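Local coordinates for protein PUF4 (Saccharomyces cerevisiae, PDB 3BWT) that binds specific sequences in messenger RNAs through a domain built of eight Pumilio repeats, the single-stranded RNA-binding part of a longer regulatory protein, at residues K251-A256 against N285-T290; P261-I266 against D300-R305; R235-S240 against Q276-D281; Y207-I212 against H226-L231. All coordinates share one frame; numbering follows the deposited sequence.

Contact 1: K251-A256 against N285-T290; sequences KILKTA and NYVLQT
Leu253 and Thr290 bring the two backbones closest, with 7.1 Å between Leu253 CA and Thr290 CA, where the last turn of helix 245-253 meets the middle of helix 284-298. Both residues direct their CB toward the opposite segment, and their side chains cross obliquely. Thr290 uses its methyl: CG2 lies 3.6 Å from Leu253 CB and 3.7 Å from Leu253 CD1, so one methyl sits against both the root and one branch of the leucine. That choice of face follows from chi1 of Thr290 (-75°), which holds CG2 opposite the backbone N and sets OG1 beside that N, opposite the carbonyl carbon. Tyr286 O, one turn earlier, and Glu250 OE2 of helix 245-253 are both weak possible acceptors for the one proton of this hydroxyl. Leu253 CD1 continues to Val287, touching CG1 at 3.9 Å and the carbonyl O of Val287 at 3.7 Å. Lys254, where the chain leaves helical angles, lies at the exposed border, its CE 4.2 Å from Thr290 OG1. The turn behind it is fastened by Thr255 OG1, which donates to Lys251 O over 2.8 Å, the hydroxyl tilted 33° from the carbonyl plane. Met262 of helix 256-279 packs on Leu253 as well. The segments belong to Pumilio repeats 7 and 8, so the contact joins adjacent repeats. No hydrogen bond spans it, the threonine hydroxyl included; cohesion between the helices here comes from methyl and methylene packing.

Contact 2: P261-I266 against D300-R305; sequences PMILEI and DYLYKR
Leu302, Leu264 and Ile263 bury most of the surface here, and Leu302 reaches both partners with its forked end. Its CD1 meets Ile263 CG2 at 4.2 Å, while CD2 meets Leu264 CD2 at the same separation of 4.2 Å. Chi1 of Leu302 is -73°, which sets CG opposite the carbonyl carbon and carries the fork out toward helix 256-279. Ile263 answers with the short branch, CG2, rather than with its longer CG1-CD1 arm. The helical segments themselves run nearly side by side: their axes approach to 11.1 Å at an angle of 28°, a spacing bridged by these branched side chains. Leu264 starts from the flank of its helix, yet its CD2 also reaches Arg305, 4.2 Å from NH1, where the two side chains lie at roughly a right angle. Arg305 is extended from CG to NE, so its guanidinium arrives beyond Leu302, where it makes weak hydrogen bonds to Tyr301 OH, 3.1 Å from NH1, and through NH2 to Asn268. Neither is a strong bond, and no hydrogen bond crosses between 261-266 and 300-305. Ile294 and Ser295 of helix 284-298 also pack against Ile263, while Glu260 and Leu267 of helix 256-279 touch Leu302. The contact therefore has a buried leucine-isoleucine side and a partly exposed margin made by Leu264 and Arg305. Helices aligned this way in successive repeats, 7 and 8 in this case, are characteristic of the Pumilio homology domain, an all-helical repeat fold that winds into a curved right-handed superhelix.

Contact 3: R235-S240 against Q276-D281; sequences RAIELS and QSLLND
Asp281 OD2 is gripped by two backbone amides, those of Tyr283 and Gly284, and so caps the entry of helix 284-298 at the edge of this contact. Ser240 O is the atom of 235-240 nearest to Asp281 OD2, at 4.5 Å, without a bond. In the Pumilio repeat fold the place is a junction between neighbours: 235-240 lies in repeat 7 and 276-281 in repeat 8, and the end of helix 256-279 rests against the short helix 236-240. The apolar part depends on Leu278. One of its methyls, CD1, serves both partners, standing 4.0 Å from Ile237 CD1 and 3.9 Å from Ser240 CB, while Ile237 CG2 is also near. The other branch of Leu278 turns to Ile266, farther back on its own helix. Ser240 contributes its CB, while OG donates to Ala236 O at 2.7 Å, one turn earlier. Chi1 of -81° sets that oxygen beside the backbone N and opposite the carbonyl carbon, whereas CB itself is directed at 276-281. The backbones come closest at the same pair, 7.2 Å from Ser240 CA to Leu278 CA. Val287 of helix 284-298 and Ile249 of helix 245-253 add apolar cover over Ser240. At the start of the short helix, Arg235 occupies the N-cap position and forms a salt bridge with Glu238. Its NH1 lies 3.0 Å from Glu238 OE1, which stays 14° from the guanidinium plane, while NH1 meets that oxygen from above the carboxylate, 37° out of its plane.

Contact 4: Y207-I212 against H226-L231; sequences YVVQYI and HKIVHL
A pair of helices within the Pumilio repeat fold meets here, 205-219 and 224-232, which follow each other in the chain; the touching residues Val209, Ile212 and Ile228 all lie in repeat 6. Ile228 carries the contact, burying about twice the area of Val209 and more than three times that of Ile212. Its CB is directed at the other helix, and its two branches divide the work. CG2 stands 4.1 Å from Val209 CG1. The longer branch goes farther: CD1 lies 4.1 Å from Val209 CG1, 4.1 Å from Ile212 CG2 and 3.9 Å from Val209 O, so it touches two residues one turn apart. An extended side chain explains that reach, chi2 of Ile228 being 169°. Val209 meets both branches with a single methyl, since chi1 of 179° puts CG1 opposite its backbone N. Ile212 likewise offers a single methyl, CG2. The nearest approach of the backbones is 8.1 Å, from Val209 CA to Ile228 CA, a separation that these beta-branched side chains fill. Helices from beyond the pair close the surroundings: Val248 of helix 245-253 packs on Val209, Leu177 of helix 169-179 on Ile212, and Leu193 of helix 182-193 on Ile228. All three touching residues are buried. With no hydrogen bond or charge pair between the segments, the contact is consistent with hydrophobic packing, its partners meeting by branched aliphatic groups.

In the fold
Contacts 1, 2 and 3 join repeats 7 and 8, whereas contact 4 lies essentially within repeat 6 and closes in the sequence before the others open. Helix 256-279 serves both contact 2 and contact 3, whose centres are 15 Å apart. Contact 1 meets both: Leu253 CD2 lies 3.5 Å from Ile263 CG1, and Val287 adjoins Ser240. Toward contact 4, Ile252 packs on Val229. Contacts 1 and 4 are buried; contacts 2 and 3 are partly buried. None has a hydrogen bond across it, but polar groups border contacts 1 to 3: a threonine hydroxyl, an arginine and a capping aspartate respectively. The touching side chains of contact 4 are all aliphatic.

Contact 1: K251-A256 against N285-T290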
# COMPACT_ATOMS: atom_id res chain seq x y z
N LYS A 251 -6.02 -4.69 16.43
CA LYS A 251 -6.88 -4.29 15.32
C LYS A 251 -8.29 -4.80 15.57
O LYS A 251 -9.27 -4.07 15.39
CB LYS A 251 -6.34 -4.84 14.01
CG LYS A 251 -7.20 -4.48 12.82
CD LYS A 251 -7.39 -2.98 12.76
CE LYS A 251 -8.24 -2.60 11.59
NZ LYS A 251 -8.16 -1.13 11.33
N ILE A 252 -8.39 -6.06 15.97
CA ILE A 252 -9.66 -6.69 16.32
C ILE A 252 -10.29 -6.05 17.57
O ILE A 252 -11.49 -5.78 17.60
CB ILE A 252 -9.48 -8.20 16.55
CG1 ILE A 252 -9.17 -8.90 15.22
CG2 ILE A 252 -10.71 -8.80 17.18
CD1 ILE A 252 -8.42 -10.21 15.38
N LEU A 253 -9.47 -5.80 18.59
CA LEU A 253 -9.96 -5.14 19.80
C LEU A 253 -10.55 -3.77 19.48
O LEU A 253 -11.37 -3.25 20.23
CB LEU A 253 -8.86 -4.98 20.84
CG LEU A 253 -8.43 -6.24 21.59
CD1 LEU A 253 -7.37 -5.90 22.63
CD2 LEU A 253 -9.64 -6.90 22.24
N LYS A 254 -10.11 -3.19 18.37
CA LYS A 254 -10.55 -1.85 17.97
C LYS A 254 -11.62 -1.91 16.87
O LYS A 254 -12.04 -0.87 16.35
CB LYS A 254 -9.36 -0.98 17.53
CG LYS A 254 -8.47 -0.53 18.68
CD LYS A 254 -7.33 0.36 18.19
CE LYS A 254 -6.56 0.97 19.36
NZ LYS A 254 -5.58 2.02 18.92
N THR A 255 -12.06 -3.11 16.53
CA THR A 255 -13.16 -3.27 15.60
C THR A 255 -14.44 -3.63 16.35
O THR A 255 -14.66 -4.79 16.70
CB THR A 255 -12.84 -4.33 14.55
OG1 THR A 255 -11.61 -3.98 13.90
CG2 THR A 255 -13.97 -4.42 13.51
N ALA A 256 -15.29 -2.63 16.56
CA ALA A 256 -16.42 -2.74 17.49
C ALA A 256 -17.15 -4.08 17.49
O ALA A 256 -17.39 -4.64 18.56
CB ALA A 256 -17.39 -1.60 17.31
N ASN A 285 1.32 -5.54 27.08
CA ASN A 285 0.94 -4.41 27.92
C ASN A 285 -0.01 -3.48 27.18
O ASN A 285 -1.11 -3.21 27.66
CB ASN A 285 2.17 -3.64 28.38
CG ASN A 285 1.85 -2.66 29.49
OD1 ASN A 285 2.02 -2.96 30.68
ND2 ASN A 285 1.37 -1.48 29.12
N TYR A 286 0.41 -2.99 26.02
CA TYR A 286 -0.40 -2.09 25.19
C TYR A 286 -1.74 -2.71 24.80
O TYR A 286 -2.75 -2.02 24.75
CB TYR A 286 0.33 -1.71 23.91
CG TYR A 286 1.59 -0.94 24.14
CD1 TYR A 286 1.56 0.42 24.38
CD2 TYR A 286 2.83 -1.58 24.11
CE1 TYR A 286 2.72 1.13 24.60
CE2 TYR A 286 4.00 -0.88 24.33
CZ TYR A 286 3.94 0.48 24.58
OH TYR A 286 5.10 1.19 24.80
N VAL A 287 -1.70 -3.99 24.48
CA VAL A 287 -2.90 -4.76 24.17
C VAL A 287 -3.82 -4.81 25.38
O VAL A 287 -5.04 -4.68 25.26
CB VAL A 287 -2.52 -6.19 23.78
CG1 VAL A 287 -3.77 -7.04 23.56
CG2 VAL A 287 -1.63 -6.17 22.55
N LEU A 288 -3.22 -5.00 26.54
CA LEU A 288 -3.96 -5.00 27.79
C LEU A 288 -4.63 -3.65 27.99
O LEU A 288 -5.77 -3.57 28.43
CB LEU A 288 -3.04 -5.30 28.97
CG LEU A 288 -3.77 -5.39 30.31
CD1 LEU A 288 -5.04 -6.21 30.13
CD2 LEU A 288 -2.88 -5.96 31.41
N GLN A 289 -3.89 -2.59 27.68
CA GLN A 289 -4.39 -1.24 27.87
C GLN A 289 -5.50 -0.96 26.88
O GLN A 289 -6.45 -0.24 27.17
CB GLN A 289 -3.28 -0.22 27.70
CG GLN A 289 -3.74 1.20 27.96
CD GLN A 289 -2.62 2.20 27.85
OE1 GLN A 289 -1.48 1.84 27.57
NE2 GLN A 289 -2.93 3.48 28.07
N THR A 290 -5.38 -1.53 25.69
CA THR A 290 -6.44 -1.42 24.70
C THR A 290 -7.68 -2.12 25.22
O THR A 290 -8.79 -1.60 25.09
CB THR A 290 -6.02 -2.02 23.36
OG1 THR A 290 -5.12 -1.11 22.72
CG2 THR A 290 -7.23 -2.20 22.47

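Contact 2: P261-I266 against D300-R305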
# COMPACT_ATOMS: atom_id res chain seq x y z
N PRO A 261 -15.89 -10.57 21.76
CA PRO A 261 -15.43 -11.96 21.73
C PRO A 261 -13.94 -12.09 22.08
O PRO A 261 -13.55 -13.01 22.81
CB PRO A 261 -15.66 -12.35 20.27
CG PRO A 261 -16.82 -11.52 19.85
CD PRO A 261 -16.69 -10.21 20.58
N MET A 262 -13.13 -11.18 21.55
CA MET A 262 -11.69 -11.21 21.81
C MET A 262 -11.37 -10.90 23.26
O MET A 262 -10.59 -11.60 23.90
CB MET A 262 -10.94 -10.23 20.88
CG MET A 262 -9.42 -10.29 21.00
SD MET A 262 -8.65 -11.87 20.58
CE MET A 262 -8.97 -11.94 18.82
N ILE A 263 -11.98 -9.83 23.78
CA ILE A 263 -11.82 -9.46 25.17
C ILE A 263 -12.23 -10.62 26.06
O ILE A 263 -11.60 -10.90 27.08
CB ILE A 263 -12.66 -8.21 25.51
CG1 ILE A 263 -12.11 -6.99 24.76
CG2 ILE A 263 -12.68 -7.96 27.01
CD1 ILE A 263 -12.91 -5.73 24.96
N LEU A 264 -13.28 -11.32 25.64
CA LEU A 264 -13.77 -12.49 26.35
C LEU A 264 -12.76 -13.62 26.41
O LEU A 264 -12.56 -14.23 27.46
CB LEU A 264 -15.04 -13.00 25.68
CG LEU A 264 -16.34 -12.62 26.37
CD1 LEU A 264 -17.53 -13.02 25.50
CD2 LEU A 264 -16.41 -13.28 27.74
N GLU A 265 -12.14 -13.91 25.27
CA GLU A 265 -11.12 -14.94 25.19
C GLU A 265 -9.98 -14.62 26.15
O GLU A 265 -9.54 -15.47 26.93
CB GLU A 265 -10.57 -15.04 23.77
CG GLU A 265 -9.73 -16.28 23.54
CD GLU A 265 -10.57 -17.54 23.56
OE1 GLU A 265 -11.81 -17.42 23.48
OE2 GLU A 265 -9.98 -18.64 23.65
N ILE A 266 -9.51 -13.38 26.08
CA ILE A 266 -8.47 -12.90 26.99
C ILE A 266 -8.89 -13.07 28.45
O ILE A 266 -8.09 -13.50 29.29
CB ILE A 266 -8.11 -11.43 26.67
CG1 ILE A 266 -7.36 -11.37 25.33
CG2 ILE A 266 -7.29 -10.81 27.79
CD1 ILE A 266 -7.09 -9.98 24.82
N ASP A 300 -19.45 -2.39 30.53
CA ASP A 300 -19.12 -2.25 31.94
C ASP A 300 -18.87 -3.59 32.63
O ASP A 300 -18.03 -3.69 33.52
CB ASP A 300 -20.23 -1.50 32.66
CG ASP A 300 -20.60 -0.21 31.94
OD1 ASP A 300 -19.74 0.69 31.86
OD2 ASP A 300 -21.75 -0.12 31.45
N TYR A 301 -19.60 -4.62 32.22
CA TYR A 301 -19.43 -5.92 32.82
C TYR A 301 -18.05 -6.49 32.51
O TYR A 301 -17.43 -7.14 33.35
CB TYR A 301 -20.53 -6.88 32.35
CG TYR A 301 -20.11 -8.33 32.40
CD1 TYR A 301 -19.58 -8.94 31.27
CD2 TYR A 301 -20.22 -9.08 33.57
CE1 TYR A 301 -19.18 -10.26 31.30
CE2 TYR A 301 -19.81 -10.41 33.60
CZ TYR A 301 -19.30 -10.98 32.45
OH TYR A 301 -18.89 -12.29 32.44
N LEU A 302 -17.57 -6.24 31.30
CA LEU A 302 -16.26 -6.73 30.90
C LEU A 302 -15.14 -5.89 31.53
O LEU A 302 -14.13 -6.42 31.96
CB LEU A 302 -16.14 -6.75 29.37
CG LEU A 302 -16.92 -7.85 28.63
CD1 LEU A 302 -16.84 -7.68 27.11
CD2 LEU A 302 -16.45 -9.24 29.03
N TYR A 303 -15.35 -4.57 31.58
CA TYR A 303 -14.36 -3.66 32.14
C TYR A 303 -14.10 -3.94 33.62
O TYR A 303 -12.95 -4.04 34.07
CB TYR A 303 -14.82 -2.21 31.97
CG TYR A 303 -13.94 -1.20 32.66
CD1 TYR A 303 -12.71 -0.83 32.12
CD2 TYR A 303 -14.33 -0.61 33.87
CE1 TYR A 303 -11.89 0.11 32.76
CE2 TYR A 303 -13.54 0.32 34.51
CZ TYR A 303 -12.32 0.68 33.95
OH TYR A 303 -11.53 1.60 34.59
N LYS A 304 -15.18 -4.05 34.39
CA LYS A 304 -15.09 -4.37 35.80
C LYS A 304 -14.46 -5.74 35.97
O LYS A 304 -13.68 -5.97 36.90
CB LYS A 304 -16.48 -4.31 36.45
CG LYS A 304 -17.06 -2.89 36.51
CD LYS A 304 -15.98 -1.89 36.95
CE LYS A 304 -16.54 -0.49 37.17
NZ LYS A 304 -15.48 0.46 37.62
N ARG A 305 -14.79 -6.66 35.06
CA ARG A 305 -14.21 -7.99 35.11
C ARG A 305 -12.69 -7.96 34.89
O ARG A 305 -11.93 -8.58 35.64
CB ARG A 305 -14.91 -8.93 34.13
CG ARG A 305 -14.38 -10.33 34.22
CD ARG A 305 -15.13 -11.29 33.32
NE ARG A 305 -14.58 -12.64 33.39
CZ ARG A 305 -15.04 -13.68 32.69
NH1 ARG A 305 -16.08 -13.54 31.87
NH2 ARG A 305 -14.47 -14.87 32.83

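Contact 3: R235-S240 against Q276-D281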
# COMPACT_ATOMS: atom_id res chain seq x y z
N ARG A 235 -5.76 -18.05 20.12
CA ARG A 235 -4.36 -17.80 20.42
C ARG A 235 -4.20 -16.38 20.92
O ARG A 235 -3.11 -15.81 20.90
CB ARG A 235 -3.49 -18.05 19.18
CG ARG A 235 -3.90 -19.31 18.41
CD ARG A 235 -2.73 -19.97 17.68
NE ARG A 235 -2.50 -19.40 16.35
CZ ARG A 235 -1.34 -18.89 15.95
NH1 ARG A 235 -0.29 -18.90 16.78
NH2 ARG A 235 -1.22 -18.39 14.73
N ALA A 236 -5.31 -15.82 21.39
CA ALA A 236 -5.38 -14.41 21.76
C ALA A 236 -4.20 -13.96 22.61
O ALA A 236 -3.58 -12.93 22.33
CB ALA A 236 -6.69 -14.12 22.47
N ILE A 237 -3.89 -14.73 23.65
CA ILE A 237 -2.77 -14.39 24.52
C ILE A 237 -1.45 -14.56 23.80
O ILE A 237 -0.60 -13.67 23.85
CB ILE A 237 -2.73 -15.29 25.78
CG1 ILE A 237 -4.00 -15.12 26.61
CG2 ILE A 237 -1.49 -14.96 26.60
CD1 ILE A 237 -4.09 -13.78 27.32
N GLU A 238 -1.27 -15.70 23.15
CA GLU A 238 -0.02 -16.00 22.48
C GLU A 238 0.35 -14.90 21.49
O GLU A 238 1.50 -14.46 21.45
CB GLU A 238 -0.12 -17.35 21.78
CG GLU A 238 1.15 -17.80 21.09
CD GLU A 238 0.87 -18.71 19.91
OE1 GLU A 238 -0.27 -19.23 19.80
OE2 GLU A 238 1.78 -18.89 19.07
N LEU A 239 -0.63 -14.44 20.71
CA LEU A 239 -0.42 -13.39 19.73
C LEU A 239 -0.36 -12.01 20.38
O LEU A 239 0.18 -11.07 19.79
CB LEU A 239 -1.54 -13.41 18.70
CG LEU A 239 -1.71 -14.72 17.93
CD1 LEU A 239 -3.03 -14.72 17.17
CD2 LEU A 239 -0.54 -14.95 16.99
N SER A 240 -0.92 -11.89 21.58
CA SER A 240 -0.92 -10.61 22.27
C SER A 240 0.48 -10.22 22.76
O SER A 240 0.75 -9.05 23.03
CB SER A 240 -1.89 -10.61 23.45
OG SER A 240 -3.21 -10.38 23.00
N GLN A 276 -1.62 -11.46 33.54
CA GLN A 276 -0.36 -11.09 34.16
C GLN A 276 0.76 -11.12 33.12
O GLN A 276 1.70 -10.32 33.17
CB GLN A 276 -0.02 -12.03 35.32
CG GLN A 276 1.06 -11.47 36.25
CD GLN A 276 1.72 -12.55 37.09
OE1 GLN A 276 2.51 -12.25 37.98
NE2 GLN A 276 1.41 -13.81 36.80
N SER A 277 0.65 -12.05 32.18
CA SER A 277 1.58 -12.11 31.07
C SER A 277 1.50 -10.84 30.24
O SER A 277 2.53 -10.26 29.88
CB SER A 277 1.32 -13.35 30.22
OG SER A 277 1.56 -14.53 30.98
N LEU A 278 0.29 -10.39 29.94
CA LEU A 278 0.10 -9.15 29.21
C LEU A 278 0.65 -7.95 29.98
O LEU A 278 1.46 -7.18 29.46
CB LEU A 278 -1.37 -8.91 28.88
CG LEU A 278 -1.94 -9.46 27.57
CD1 LEU A 278 -1.42 -10.84 27.28
CD2 LEU A 278 -3.45 -9.46 27.67
N LEU A 279 0.19 -7.79 31.22
CA LEU A 279 0.65 -6.69 32.05
C LEU A 279 2.17 -6.57 32.00
O LEU A 279 2.71 -5.46 32.09
CB LEU A 279 0.21 -6.90 33.50
CG LEU A 279 0.81 -5.92 34.51
CD1 LEU A 279 0.40 -4.50 34.16
CD2 LEU A 279 0.36 -6.25 35.92
N ASN A 280 2.85 -7.70 31.84
CA ASN A 280 4.30 -7.76 32.03
C ASN A 280 5.12 -7.88 30.75
O ASN A 280 6.34 -8.02 30.78
CB ASN A 280 4.67 -8.89 32.99
CG ASN A 280 4.72 -8.42 34.43
OD1 ASN A 280 5.50 -7.53 34.78
ND2 ASN A 280 3.89 -9.02 35.28
N ASP A 281 4.43 -7.80 29.62
CA ASP A 281 5.08 -7.97 28.34
C ASP A 281 5.31 -6.65 27.62
O ASP A 281 4.50 -5.72 27.72
CB ASP A 281 4.26 -8.92 27.46
CG ASP A 281 4.98 -9.29 26.20
OD1 ASP A 281 5.85 -10.17 26.27
OD2 ASP A 281 4.69 -8.68 25.15

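Contact 4: Y207-I212 against H226-L231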
# COMPACT_ATOMS: atom_id res chain seq x y z
N TYR A 207 0.14 -6.47 8.44
CA TYR A 207 -0.58 -5.30 7.95
C TYR A 207 -1.65 -5.65 6.92
O TYR A 207 -2.70 -5.03 6.88
CB TYR A 207 0.38 -4.25 7.40
CG TYR A 207 1.18 -3.56 8.48
CD1 TYR A 207 0.56 -2.69 9.38
CD2 TYR A 207 2.54 -3.77 8.60
CE1 TYR A 207 1.29 -2.06 10.37
CE2 TYR A 207 3.28 -3.15 9.60
CZ TYR A 207 2.65 -2.29 10.47
OH TYR A 207 3.38 -1.67 11.46
N VAL A 208 -1.37 -6.66 6.10
CA VAL A 208 -2.37 -7.17 5.15
C VAL A 208 -3.57 -7.75 5.91
O VAL A 208 -4.72 -7.51 5.55
CB VAL A 208 -1.77 -8.25 4.22
CG1 VAL A 208 -2.85 -8.91 3.38
CG2 VAL A 208 -0.68 -7.67 3.32
N VAL A 209 -3.31 -8.52 6.95
CA VAL A 209 -4.38 -9.10 7.73
C VAL A 209 -5.24 -8.02 8.38
O VAL A 209 -6.46 -8.13 8.46
CB VAL A 209 -3.82 -10.06 8.80
CG1 VAL A 209 -4.93 -10.66 9.63
CG2 VAL A 209 -3.00 -11.15 8.14
N GLN A 210 -4.59 -6.95 8.83
CA GLN A 210 -5.32 -5.82 9.40
C GLN A 210 -6.14 -5.09 8.34
O GLN A 210 -7.23 -4.61 8.61
CB GLN A 210 -4.36 -4.81 10.01
CG GLN A 210 -3.52 -5.31 11.18
CD GLN A 210 -2.76 -4.16 11.82
OE1 GLN A 210 -3.37 -3.20 12.30
NE2 GLN A 210 -1.43 -4.23 11.81
N TYR A 211 -5.59 -4.99 7.14
CA TYR A 211 -6.21 -4.17 6.13
C TYR A 211 -7.54 -4.77 5.67
O TYR A 211 -8.48 -4.05 5.33
CB TYR A 211 -5.26 -3.95 4.95
CG TYR A 211 -5.59 -2.71 4.16
CD1 TYR A 211 -5.58 -1.46 4.78
CD2 TYR A 211 -5.94 -2.78 2.83
CE1 TYR A 211 -5.89 -0.32 4.07
CE2 TYR A 211 -6.26 -1.64 2.11
CZ TYR A 211 -6.23 -0.42 2.73
OH TYR A 211 -6.55 0.71 2.02
N ILE A 212 -7.61 -6.09 5.67
CA ILE A 212 -8.84 -6.78 5.31
C ILE A 212 -9.94 -6.31 6.24
O ILE A 212 -11.04 -6.02 5.80
CB ILE A 212 -8.69 -8.30 5.47
CG1 ILE A 212 -7.68 -8.83 4.45
CG2 ILE A 212 -10.06 -9.00 5.36
CD1 ILE A 212 -7.33 -10.28 4.64
N HIS A 226 -14.77 -11.95 10.28
CA HIS A 226 -15.25 -13.02 11.15
C HIS A 226 -14.41 -14.28 10.99
O HIS A 226 -14.12 -14.96 11.97
CB HIS A 226 -16.73 -13.31 10.90
CG HIS A 226 -17.65 -12.23 11.37
ND1 HIS A 226 -18.50 -11.55 10.52
CD2 HIS A 226 -17.85 -11.71 12.60
CE1 HIS A 226 -19.19 -10.65 11.21
NE2 HIS A 226 -18.81 -10.73 12.48
N LYS A 227 -14.02 -14.59 9.76
CA LYS A 227 -13.23 -15.79 9.53
C LYS A 227 -11.82 -15.69 10.13
O LYS A 227 -11.28 -16.68 10.65
CB LYS A 227 -13.19 -16.12 8.03
CG LYS A 227 -14.54 -16.54 7.47
CD LYS A 227 -14.44 -16.87 5.98
CE LYS A 227 -15.79 -17.27 5.38
NZ LYS A 227 -15.72 -17.58 3.93
N ILE A 228 -11.24 -14.49 10.09
CA ILE A 228 -9.95 -14.24 10.72
C ILE A 228 -10.06 -14.38 12.23
O ILE A 228 -9.28 -15.11 12.85
CB ILE A 228 -9.44 -12.81 10.42
CG1 ILE A 228 -9.11 -12.65 8.94
CG2 ILE A 228 -8.23 -12.50 11.28
CD1 ILE A 228 -8.87 -11.22 8.56
N VAL A 229 -11.01 -13.67 12.82
CA VAL A 229 -11.21 -13.73 14.25
C VAL A 229 -11.35 -15.18 14.70
O VAL A 229 -10.71 -15.61 15.67
CB VAL A 229 -12.42 -12.93 14.70
CG1 VAL A 229 -12.66 -13.11 16.18
CG2 VAL A 229 -12.21 -11.46 14.39
N HIS A 230 -12.17 -15.94 13.98
CA HIS A 230 -12.35 -17.35 14.29
C HIS A 230 -11.04 -18.15 14.34
O HIS A 230 -10.91 -19.07 15.13
CB HIS A 230 -13.32 -18.00 13.31
CG HIS A 230 -13.48 -19.47 13.51
ND1 HIS A 230 -14.24 -20.01 14.53
CD2 HIS A 230 -12.96 -20.53 12.84
CE1 HIS A 230 -14.18 -21.32 14.48
NE2 HIS A 230 -13.41 -21.67 13.46
N LEU A 231 -10.09 -17.79 13.49
CA LEU A 231 -8.82 -18.53 13.43
C LEU A 231 -7.80 -18.09 14.48
O LEU A 231 -7.03 -18.90 14.97
CB LEU A 231 -8.21 -18.45 12.03
CG LEU A 231 -8.87 -19.30 10.94
CD1 LEU A 231 -8.48 -18.85 9.54
CD2 LEU A 231 -8.54 -20.75 11.15